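Side-chain contacts in monosaccharide ABC transporter substrate-binding protein, CUT2 family (Bradyrhizobium sp., PDB 4YHS), which probably binds a monosaccharide in the periplasm and delivers it to a membrane ABC importer: residues T100-Q105 with D128-V133; E110-V113 with A119-I122; V253-A258 with G289-A294; G172-K177 with D272-Y277. All coordinates share one frame; numbering follows the deposited sequence.

Contact 1: T100-Q105 with D128-V133; sequences TELNKQ and DGLNKV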
loop_
_atom_site.group_PDB
_atom_site.type_symbol
_atom_site.label_atom_id
_atom_site.label_comp_id
_atom_site.label_asym_id
_atom_site.label_seq_id
_atom_site.Cartn_x
_atom_site.Cartn_y
_atom_site.Cartn_z
ATOM N N THR A 100 -11.271 13.067 6.804
ATOM C CA THR A 100 -11.661 14.208 7.599
ATOM C C THR A 100 -12.312 13.786 8.931
ATOM O O THR A 100 -12.664 14.622 9.768
ATOM C CB THR A 100 -12.677 15.109 6.841
ATOM O OG1 THR A 100 -13.765 14.309 6.370
ATOM C CG2 THR A 100 -12.006 15.783 5.651
ATOM N N GLU A 101 -12.477 12.488 9.122
ATOM C CA GLU A 101 -13.396 11.990 10.148
ATOM C C GLU A 101 -12.707 11.291 11.320
ATOM O O GLU A 101 -13.194 10.269 11.799
ATOM C CB GLU A 101 -14.412 11.029 9.513
ATOM C CG GLU A 101 -15.218 11.663 8.375
ATOM C CD GLU A 101 -15.938 12.906 8.811
ATOM O OE1 GLU A 101 -16.804 12.802 9.711
ATOM O OE2 GLU A 101 -15.612 13.999 8.295
ATOM N N LEU A 102 -11.620 11.871 11.824
ATOM C CA LEU A 102 -10.933 11.295 12.971
ATOM C C LEU A 102 -11.890 11.097 14.166
ATOM O O LEU A 102 -11.857 10.065 14.808
ATOM C CB LEU A 102 -9.754 12.169 13.385
ATOM C CG LEU A 102 -9.028 11.755 14.673
ATOM C CD1 LEU A 102 -8.292 10.457 14.496
ATOM C CD2 LEU A 102 -8.084 12.841 15.141
ATOM N N ASN A 103 -12.728 12.082 14.471
ATOM C CA ASN A 103 -13.619 11.971 15.624
ATOM C C ASN A 103 -14.620 10.839 15.496
ATOM O O ASN A 103 -14.977 10.207 16.492
ATOM C CB ASN A 103 -14.352 13.282 15.847
ATOM C CG ASN A 103 -13.432 14.369 16.325
ATOM O OD1 ASN A 103 -12.415 14.093 16.964
ATOM N ND2 ASN A 103 -13.772 15.618 16.010
ATOM N N LYS A 104 -15.048 10.543 14.274
ATOM C CA LYS A 104 -15.977 9.436 14.064
ATOM C C LYS A 104 -15.224 8.112 14.236
ATOM O O LYS A 104 -15.749 7.161 14.796
ATOM C CB LYS A 104 -16.648 9.534 12.702
ATOM C CG LYS A 104 -17.398 8.296 12.277
ATOM C CD LYS A 104 -18.568 8.004 13.184
ATOM C CE LYS A 104 -19.791 8.836 12.799
ATOM N NZ LYS A 104 -21.043 8.031 12.928
ATOM N N GLN A 105 -13.966 8.063 13.822
ATOM C CA GLN A 105 -13.208 6.838 13.995
ATOM C C GLN A 105 -12.986 6.575 15.487
ATOM O O GLN A 105 -13.119 5.450 15.949
ATOM C CB GLN A 105 -11.888 6.895 13.247
ATOM C CG GLN A 105 -11.070 5.637 13.454
ATOM C CD GLN A 105 -9.917 5.535 12.516
ATOM O OE1 GLN A 105 -9.158 6.481 12.364
ATOM N NE2 GLN A 105 -9.769 4.367 11.869
ATOM N N ASP A 128 -1.087 10.039 15.197
ATOM C CA ASP A 128 -1.159 10.341 16.625
ATOM C C ASP A 128 -2.582 10.462 17.176
ATOM O O ASP A 128 -2.767 10.467 18.379
ATOM C CB ASP A 128 -0.474 11.672 16.930
ATOM C CG ASP A 128 0.933 11.749 16.382
ATOM O OD1 ASP A 128 1.552 10.686 16.118
ATOM O OD2 ASP A 128 1.417 12.894 16.225
ATOM N N GLY A 129 -3.571 10.625 16.299
ATOM C CA GLY A 129 -4.888 11.077 16.728
ATOM C C GLY A 129 -5.680 10.058 17.538
ATOM O O GLY A 129 -6.616 10.405 18.253
ATOM N N LEU A 130 -5.316 8.785 17.382
ATOM C CA LEU A 130 -5.981 7.687 18.090
ATOM C C LEU A 130 -5.187 7.217 19.307
ATOM O O LEU A 130 -5.593 6.276 19.991
ATOM C CB LEU A 130 -6.179 6.497 17.161
ATOM C CG LEU A 130 -6.873 6.766 15.834
ATOM C CD1 LEU A 130 -6.917 5.460 15.064
ATOM C CD2 LEU A 130 -8.265 7.340 16.075
ATOM N N ASN A 131 -4.064 7.868 19.583
ATOM C CA ASN A 131 -3.182 7.421 20.663
ATOM C C ASN A 131 -3.867 7.399 22.039
ATOM O O ASN A 131 -3.638 6.500 22.842
ATOM C CB ASN A 131 -1.937 8.307 20.706
ATOM C CG ASN A 131 -0.958 7.990 19.593
ATOM O OD1 ASN A 131 -1.238 7.157 18.711
ATOM N ND2 ASN A 131 0.194 8.671 19.604
ATOM N N LYS A 132 -4.702 8.379 22.321
ATOM C CA LYS A 132 -5.396 8.393 23.602
ATOM C C LYS A 132 -6.354 7.194 23.716
ATOM O O LYS A 132 -6.338 6.466 24.719
ATOM C CB LYS A 132 -6.143 9.704 23.774
ATOM C CG LYS A 132 -6.936 9.819 25.046
ATOM C CD LYS A 132 -7.528 11.215 25.158
ATOM C CE LYS A 132 -8.275 11.416 26.465
ATOM N NZ LYS A 132 -9.079 10.221 26.844
ATOM N N VAL A 133 -7.177 6.965 22.701
ATOM C CA VAL A 133 -8.134 5.864 22.789
ATOM C C VAL A 133 -7.427 4.500 22.714
ATOM O O VAL A 133 -7.835 3.542 23.386
ATOM C CB VAL A 133 -9.238 5.951 21.698
ATOM C CG1 VAL A 133 -8.662 5.830 20.265
ATOM C CG2 VAL A 133 -10.317 4.884 21.951
#
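The carboxamide of Q105, which lies against L130, is gripped at both ends: NE2 bonds to S64 OG and G123 O, while OE1 bonds to I125 N. This buried amide belongs to the N-terminal lobe of a periplasmic-binding-protein fold, where the first turn of helix 102-115 packs on the type I turn D128-N131 that leads into helix 131-138. CG of Q105 is anti to the backbone N (chi1 178°) and the chain stays extended, which carries OE1 across the L130 side chain at about a right angle, 3.7 Å from L130 CD1. This approach is a plain van der Waals contact beside an oxygen already bonded to I125 N. L102 touches L130 differently: the two side chains run past each other in opposite directions. The closing turn is held by N131 N to D128 O at 3.1 Å, and I106 and I109 add further cover to L130. G129 has no side chain to stand in the way, and CD2 of L102 rests 4.0 Å from its CA. The second branch of L102 is packed more tightly than a usual methyl pair, with CD1 3.5 Å from L130 CD2.

Contact 2: E110-V113 with A119-I122; sequences EDCV and AVII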
loop_
_atom_site.group_PDB
_atom_site.type_symbol
_atom_site.label_atom_id
_atom_site.label_comp_id
_atom_site.label_asym_id
_atom_site.label_seq_id
_atom_site.Cartn_x
_atom_site.Cartn_y
_atom_site.Cartn_z
ATOM N N GLU A 110 -14.365 3.330 20.139
ATOM C CA GLU A 110 -14.872 3.309 21.511
ATOM C C GLU A 110 -16.123 2.428 21.582
ATOM O O GLU A 110 -16.276 1.609 22.492
ATOM C CB GLU A 110 -15.207 4.706 22.005
ATOM C CG GLU A 110 -14.013 5.555 22.358
ATOM C CD GLU A 110 -14.385 6.962 22.743
ATOM O OE1 GLU A 110 -15.385 7.509 22.211
ATOM O OE2 GLU A 110 -13.671 7.514 23.596
ATOM N N ASP A 111 -17.004 2.610 20.606
ATOM C CA ASP A 111 -18.261 1.878 20.592
ATOM C C ASP A 111 -18.044 0.377 20.362
ATOM O O ASP A 111 -18.729 -0.432 20.997
ATOM C CB ASP A 111 -19.192 2.456 19.530
ATOM C CG ASP A 111 -19.688 3.857 19.872
ATOM O OD1 ASP A 111 -19.503 4.339 21.012
ATOM O OD2 ASP A 111 -20.298 4.469 18.986
ATOM N N CYS A 112 -17.115 -0.024 19.501
ATOM C CA CYS A 112 -17.002 -1.463 19.199
ATOM C C CYS A 112 -16.373 -2.129 20.423
ATOM O O CYS A 112 -16.705 -3.273 20.745
ATOM C CB CYS A 112 -16.232 -1.757 17.895
ATOM S SG CYS A 112 -14.458 -1.583 17.915
ATOM N N VAL A 113 -15.525 -1.401 21.144
ATOM C CA VAL A 113 -14.939 -1.947 22.372
ATOM C C VAL A 113 -15.984 -2.043 23.497
ATOM O O VAL A 113 -16.025 -3.028 24.247
ATOM C CB VAL A 113 -13.752 -1.112 22.855
ATOM C CG1 VAL A 113 -13.257 -1.643 24.222
ATOM C CG2 VAL A 113 -12.647 -1.160 21.806
ATOM N N ALA A 119 -10.187 -8.132 19.916
ATOM C CA ALA A 119 -9.059 -7.357 19.389
ATOM C C ALA A 119 -9.585 -6.270 18.457
ATOM O O ALA A 119 -10.687 -6.392 17.927
ATOM C CB ALA A 119 -8.064 -8.263 18.643
ATOM N N VAL A 120 -8.781 -5.217 18.295
ATOM C CA VAL A 120 -9.091 -4.115 17.400
ATOM C C VAL A 120 -7.988 -3.958 16.335
ATOM O O VAL A 120 -6.820 -3.810 16.667
ATOM C CB VAL A 120 -9.272 -2.790 18.187
ATOM C CG1 VAL A 120 -9.572 -1.655 17.227
ATOM C CG2 VAL A 120 -10.412 -2.923 19.211
ATOM N N ILE A 121 -8.375 -3.983 15.063
ATOM C CA ILE A 121 -7.481 -3.762 13.938
ATOM C C ILE A 121 -7.825 -2.391 13.369
ATOM O O ILE A 121 -8.963 -2.140 13.063
ATOM C CB ILE A 121 -7.653 -4.898 12.892
ATOM C CG1 ILE A 121 -7.227 -6.229 13.519
ATOM C CG2 ILE A 121 -6.858 -4.642 11.632
ATOM C CD1 ILE A 121 -7.638 -7.435 12.675
ATOM N N ILE A 122 -6.843 -1.502 13.269
ATOM C CA ILE A 122 -7.091 -0.100 12.910
ATOM C C ILE A 122 -6.287 0.360 11.697
ATOM O O ILE A 122 -5.066 0.253 11.682
ATOM C CB ILE A 122 -6.723 0.850 14.067
ATOM C CG1 ILE A 122 -7.482 0.522 15.338
ATOM C CG2 ILE A 122 -7.018 2.313 13.707
ATOM C CD1 ILE A 122 -7.067 1.390 16.517
#
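Helix residues 110-113 lie over strand 119-122 with V113 and V120 at closest approach, their CA atoms 8.0 Å apart. That spacing is bridged by one methyl from each side: V113 CG2 meets V120 CG2 at 3.9 Å. In both valines CG1 is anti to the backbone N, which leaves CG2 as the branch turned to the partner; the two side chains nevertheless cross at about a right angle. The CB of V120 points at the helix, whereas V113 comes in from the flank and also leans on I137 and I142. C112 takes part more loosely, its SG 4.5 Å from V120 CG2. With chi1 at 75° that sulfur sits between its own backbone N and carbonyl carbon, and it is committed to the disulfide with C62. The disulfide ties helix 102-115 to strand 60-65, the parallel neighbour whose C62 is hydrogen-bonded through its backbone to A119 and I121, on either side of V120 in the chain. All three touching residues are buried and apolar in this contact, and A119 and I121 meet helix 299-314. The arrangement is that of a beta-alpha-beta crossover: helix 102-115 joins parallel strands 90-95 and 119-122, which border strand 60-65 in the Rossmann-like sheet of the lobe.

Contact 3: V253-A258 with G289-A294; sequences VTAEAA and GLIMAA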
loop_
_atom_site.group_PDB
_atom_site.type_symbol
_atom_site.label_atom_id
_atom_site.label_comp_id
_atom_site.label_asym_id
_atom_site.label_seq_id
_atom_site.Cartn_x
_atom_site.Cartn_y
_atom_site.Cartn_z
ATOM N N VAL A 253 -2.377 8.162 -10.341
ATOM C CA VAL A 253 -3.223 9.137 -11.021
ATOM C C VAL A 253 -2.507 9.714 -12.257
ATOM O O VAL A 253 -3.102 9.904 -13.330
ATOM C CB VAL A 253 -3.624 10.274 -10.059
ATOM C CG1 VAL A 253 -4.409 11.358 -10.793
ATOM C CG2 VAL A 253 -4.442 9.686 -8.916
ATOM N N THR A 254 -1.226 10.018 -12.080
ATOM C CA THR A 254 -0.393 10.562 -13.145
ATOM C C THR A 254 -0.258 9.576 -14.315
ATOM O O THR A 254 -0.441 9.929 -15.495
ATOM C CB THR A 254 1.032 10.875 -12.635
ATOM O OG1 THR A 254 0.984 11.593 -11.393
ATOM C CG2 THR A 254 1.771 11.710 -13.651
ATOM N N ALA A 255 0.075 8.338 -13.983
ATOM C CA ALA A 255 0.267 7.293 -15.017
ATOM C C ALA A 255 -1.042 7.029 -15.746
ATOM O O ALA A 255 -1.047 6.911 -16.970
ATOM C CB ALA A 255 0.766 6.035 -14.403
ATOM N N GLU A 256 -2.148 6.938 -15.009
ATOM C CA GLU A 256 -3.433 6.707 -15.675
ATOM C C GLU A 256 -3.813 7.857 -16.588
ATOM O O GLU A 256 -4.235 7.633 -17.725
ATOM C CB GLU A 256 -4.543 6.460 -14.664
ATOM C CG GLU A 256 -4.327 5.236 -13.810
ATOM C CD GLU A 256 -5.427 5.060 -12.757
ATOM O OE1 GLU A 256 -5.111 4.882 -11.553
ATOM O OE2 GLU A 256 -6.603 5.103 -13.158
ATOM N N ALA A 257 -3.642 9.096 -16.116
ATOM C CA ALA A 257 -4.007 10.254 -16.923
ATOM C C ALA A 257 -3.071 10.415 -18.130
ATOM O O ALA A 257 -3.506 10.872 -19.191
ATOM C CB ALA A 257 -4.024 11.542 -16.048
ATOM N N ALA A 258 -1.811 9.984 -17.997
ATOM C CA ALA A 258 -0.807 10.161 -19.054
ATOM C C ALA A 258 -1.086 9.274 -20.274
ATOM O O ALA A 258 -0.666 9.588 -21.393
ATOM C CB ALA A 258 0.597 9.873 -18.499
ATOM N N GLY A 289 -0.714 -2.931 -22.147
ATOM C CA GLY A 289 0.537 -2.495 -22.759
ATOM C C GLY A 289 0.741 -0.987 -22.761
ATOM O O GLY A 289 1.667 -0.495 -23.389
ATOM N N LEU A 290 -0.126 -0.255 -22.077
ATOM C CA LEU A 290 -0.110 1.217 -22.124
ATOM C C LEU A 290 0.672 1.833 -20.967
ATOM O O LEU A 290 1.166 2.975 -21.064
ATOM C CB LEU A 290 -1.545 1.759 -22.113
ATOM C CG LEU A 290 -2.474 1.342 -23.264
ATOM C CD1 LEU A 290 -3.821 1.994 -23.079
ATOM C CD2 LEU A 290 -1.903 1.750 -24.604
ATOM N N ILE A 291 0.749 1.100 -19.864
ATOM C CA ILE A 291 1.581 1.500 -18.718
ATOM C C ILE A 291 2.624 0.413 -18.535
ATOM O O ILE A 291 2.304 -0.777 -18.652
ATOM C CB ILE A 291 0.751 1.679 -17.429
ATOM C CG1 ILE A 291 -0.233 2.850 -17.591
ATOM C CG2 ILE A 291 1.664 1.895 -16.256
ATOM C CD1 ILE A 291 -1.116 3.109 -16.432
HETATM N N MSE A 292 3.880 0.787 -18.302
HETATM C CA MSE A 292 4.947 -0.209 -18.261
HETATM C C MSE A 292 5.010 -0.996 -16.958
HETATM O O MSE A 292 5.195 -2.232 -16.967
HETATM C CB MSE A 292 6.313 0.435 -18.482
HETATM C CG MSE A 292 7.480 -0.566 -18.309
HETATM SE SE MSE A 292 9.151 0.357 -18.819
HETATM C CE MSE A 292 9.199 -0.257 -20.626
ATOM N N ALA A 293 4.921 -0.295 -15.835
ATOM C CA ALA A 293 5.193 -0.942 -14.540
ATOM C C ALA A 293 4.728 -0.128 -13.349
ATOM O O ALA A 293 4.629 1.103 -13.427
ATOM C CB ALA A 293 6.696 -1.203 -14.400
ATOM N N ALA A 294 4.503 -0.819 -12.229
ATOM C CA ALA A 294 4.240 -0.194 -10.937
ATOM C C ALA A 294 4.496 -1.236 -9.837
ATOM O O ALA A 294 4.264 -2.407 -10.057
ATOM C CB ALA A 294 2.786 0.319 -10.853
#
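A255 and I291 face each other, the CB of each pointing at the opposite segment, and one methyl does nearly all the touching. In I291 the CG1 branch is anti to the carbonyl carbon (chi1 -65°) and continues fully extended to CD1, so the side chain reaches across the gap between backbones whose nearest CA atoms, those of A255 and I291, are 7.0 Å apart. CD1 does not end on the A255 methyl alone. It lies over the flat face of the peptide linking A255 to E256, about 3.8 Å above the plane defined by the A255 carbonyl carbon and its neighbours, with A255 O at 3.8 Å and E256 N at 4.2 Å. Seen from that oxygen, the C=O bond and CD1 subtend an angle of about 88°, a broadside rather than an end-on approach. A255 CB flanks the same methyl, 4.0 Å from I291 CD1. E256 takes a separate course: its CB points away, and its OE1 bonds to T279 OG1.

The contact joins helix 252-264 of the C-terminal lobe to the connection between helix 280-287, ended by a Schellman motif at G289, and strand 293-296. A255 also packs on A275, so the small residue lies beside strand 272-275 as well. With no polar bond between the segments, the union rests on dispersion and burial. The A255 carbonyl O still accepts a weak bond from A258 N at 3.3 Å, while the aliphatic tip of I291 comes over the face of its peptide.

Contact 4: G172-K177 with D272-Y277; sequences GSYLAK and DLLAFY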
loop_
_atom_site.group_PDB
_atom_site.type_symbol
_atom_site.label_atom_id
_atom_site.label_comp_id
_atom_site.label_asym_id
_atom_site.label_seq_id
_atom_site.Cartn_x
_atom_site.Cartn_y
_atom_site.Cartn_z
ATOM N N GLY A 172 12.291 3.093 -8.695
ATOM C CA GLY A 172 13.531 3.653 -9.182
ATOM C C GLY A 172 14.536 2.583 -9.600
ATOM O O GLY A 172 15.181 2.701 -10.641
ATOM N N SER A 173 14.674 1.533 -8.794
ATOM C CA SER A 173 15.667 0.473 -9.069
ATOM C C SER A 173 15.345 -0.274 -10.335
ATOM O O SER A 173 16.242 -0.646 -11.082
ATOM C CB SER A 173 15.735 -0.524 -7.910
ATOM O OG SER A 173 16.343 0.076 -6.790
ATOM N N TYR A 174 14.050 -0.517 -10.542
ATOM C CA TYR A 174 13.536 -1.066 -11.798
ATOM C C TYR A 174 14.055 -0.280 -13.016
ATOM O O TYR A 174 14.541 -0.846 -14.006
ATOM C CB TYR A 174 12.002 -1.049 -11.769
ATOM C CG TYR A 174 11.315 -1.696 -12.966
ATOM C CD1 TYR A 174 11.113 -3.079 -13.017
ATOM C CD2 TYR A 174 10.850 -0.933 -14.026
ATOM C CE1 TYR A 174 10.462 -3.681 -14.111
ATOM C CE2 TYR A 174 10.208 -1.518 -15.102
ATOM C CZ TYR A 174 10.016 -2.896 -15.137
ATOM O OH TYR A 174 9.372 -3.433 -16.234
ATOM N N LEU A 175 13.945 1.031 -12.966
ATOM C CA LEU A 175 14.441 1.841 -14.075
ATOM C C LEU A 175 15.966 1.853 -14.124
ATOM O O LEU A 175 16.564 1.729 -15.183
ATOM C CB LEU A 175 13.911 3.267 -13.979
ATOM C CG LEU A 175 12.433 3.423 -14.302
ATOM C CD1 LEU A 175 12.038 4.844 -14.083
ATOM C CD2 LEU A 175 12.115 3.004 -15.753
ATOM N N ALA A 176 16.599 2.007 -12.965
ATOM C CA ALA A 176 18.052 2.073 -12.930
ATOM C C ALA A 176 18.714 0.801 -13.506
ATOM O O ALA A 176 19.764 0.889 -14.127
ATOM C CB ALA A 176 18.517 2.319 -11.505
ATOM N N LYS A 177 18.092 -0.366 -13.303
ATOM C CA LYS A 177 18.626 -1.614 -13.841
ATOM C C LYS A 177 18.578 -1.615 -15.368
ATOM O O LYS A 177 19.488 -2.123 -16.029
ATOM C CB LYS A 177 17.850 -2.819 -13.289
ATOM C CG LYS A 177 18.216 -3.252 -11.862
ATOM C CD LYS A 177 17.138 -4.155 -11.304
ATOM C CE LYS A 177 17.608 -4.955 -10.105
ATOM N NZ LYS A 177 17.198 -4.341 -8.814
ATOM N N ASP A 272 7.441 5.756 -22.032
ATOM C CA ASP A 272 6.809 4.778 -21.164
ATOM C C ASP A 272 6.370 5.348 -19.828
ATOM O O ASP A 272 6.969 6.301 -19.296
ATOM C CB ASP A 272 7.753 3.604 -20.934
ATOM C CG ASP A 272 7.805 2.685 -22.124
ATOM O OD1 ASP A 272 6.792 2.031 -22.374
ATOM O OD2 ASP A 272 8.839 2.640 -22.814
ATOM N N LEU A 273 5.300 4.764 -19.302
ATOM C CA LEU A 273 4.663 5.264 -18.084
ATOM C C LEU A 273 4.899 4.334 -16.910
ATOM O O LEU A 273 4.820 3.110 -17.049
ATOM C CB LEU A 273 3.176 5.460 -18.320
ATOM C CG LEU A 273 2.835 6.226 -19.595
ATOM C CD1 LEU A 273 1.332 6.269 -19.811
ATOM C CD2 LEU A 273 3.388 7.654 -19.512
ATOM N N LEU A 274 5.164 4.915 -15.742
ATOM C CA LEU A 274 5.275 4.116 -14.532
ATOM C C LEU A 274 4.564 4.821 -13.405
ATOM O O LEU A 274 4.482 6.057 -13.397
ATOM C CB LEU A 274 6.747 3.866 -14.169
ATOM C CG LEU A 274 7.635 2.978 -15.044
ATOM C CD1 LEU A 274 8.318 3.772 -16.147
ATOM C CD2 LEU A 274 8.664 2.316 -14.158
ATOM N N ALA A 275 4.018 4.033 -12.473
ATOM C CA ALA A 275 3.469 4.560 -11.232
ATOM C C ALA A 275 4.296 3.993 -10.071
ATOM O O ALA A 275 4.921 2.932 -10.227
ATOM C CB ALA A 275 1.981 4.191 -11.083
ATOM N N PHE A 276 4.323 4.679 -8.923
ATOM C CA PHE A 276 5.012 4.109 -7.758
ATOM C C PHE A 276 4.032 3.485 -6.759
ATOM O O PHE A 276 4.419 3.131 -5.638
ATOM C CB PHE A 276 5.931 5.133 -7.047
ATOM C CG PHE A 276 5.235 6.327 -6.445
ATOM C CD1 PHE A 276 4.777 6.303 -5.131
ATOM C CD2 PHE A 276 5.127 7.506 -7.166
ATOM C CE1 PHE A 276 4.172 7.434 -4.553
ATOM C CE2 PHE A 276 4.553 8.629 -6.596
ATOM C CZ PHE A 276 4.066 8.595 -5.295
ATOM N N TYR A 277 2.814 3.240 -7.220
ATOM C CA TYR A 277 1.874 2.433 -6.433
ATOM C C TYR A 277 0.758 1.871 -7.347
ATOM O O TYR A 277 0.660 2.212 -8.541
ATOM C CB TYR A 277 1.323 3.248 -5.224
ATOM C CG TYR A 277 0.467 4.456 -5.512
ATOM C CD1 TYR A 277 -0.925 4.341 -5.622
ATOM C CD2 TYR A 277 1.024 5.720 -5.624
ATOM C CE1 TYR A 277 -1.713 5.431 -5.869
ATOM C CE2 TYR A 277 0.237 6.825 -5.893
ATOM C CZ TYR A 277 -1.127 6.682 -6.000
ATOM O OH TYR A 277 -1.913 7.776 -6.272
#
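In both leucines CG lies anti to the carbonyl carbon, chi1 -68° in L274 and -72° in L175, and these torsions send the two side chains out from strand and helix to meet tip to tip. The ring of Y174, with CG anti to the backbone N (chi1 -175°), swings in beside the same strand leucine. L274 CD2 is therefore the shared atom of the contact. It lies 3.9 Å from L175 CD2 and also 3.9 Å from Y174 CD2, reaching the ring at an oblique slant. The second L274 branch joins in: CD1 is 3.9 Å from L175 CD2, which thus touches both methyls. These are ordinary van der Waals separations, without compression, and they span a backbone gap of 9.5 Å between the CA atoms of L175 and L274.

The three residues pack helix 164-178 against strand 272-275, an end strand of the four-stranded parallel sheet in the C-terminal lobe, whose other edge is bonded to M292 and A293. Y247 of the neighbouring strand touches both leucines, while L273, one residue along, is directed to helix 252-264. Helices thus cover both faces of this strand, as in the three-layer alpha/beta/alpha lobes of type I periplasmic binding proteins.

Y174 is the one partner with a polar end, and its OH bonds to D331 OD2 away from the leucines. The ring accordingly serves two chemistries at once: a carbon near its base shares in a leucine core, while the hydroxyl is tethered to D331, which should help limit how far the ring can move.

How the contacts relate
From the N terminus, contact 1 opens at 100-105 and closes at 128-133; contact 2, between 110-113 and 119-122, falls within that span. Both draw on helix 102-115 and touch directly, L130 CD1 lying 3.4 Å from I122 CG2, so they form one packed unit of the first lobe. The chain then reaches 172-177, 253-258, 272-277 and 289-294 in turn, so contacts 4 and 3 cross rather than nest. Backbone bonds join these two, probably including M292 N to L273 O at 2.8 Å, binding helices 164-178 and 252-264 to strand 272-275 and the run into 293-296. Contacts 1 and 3 have centres 34 Å apart, one pair of contacts in each lobe.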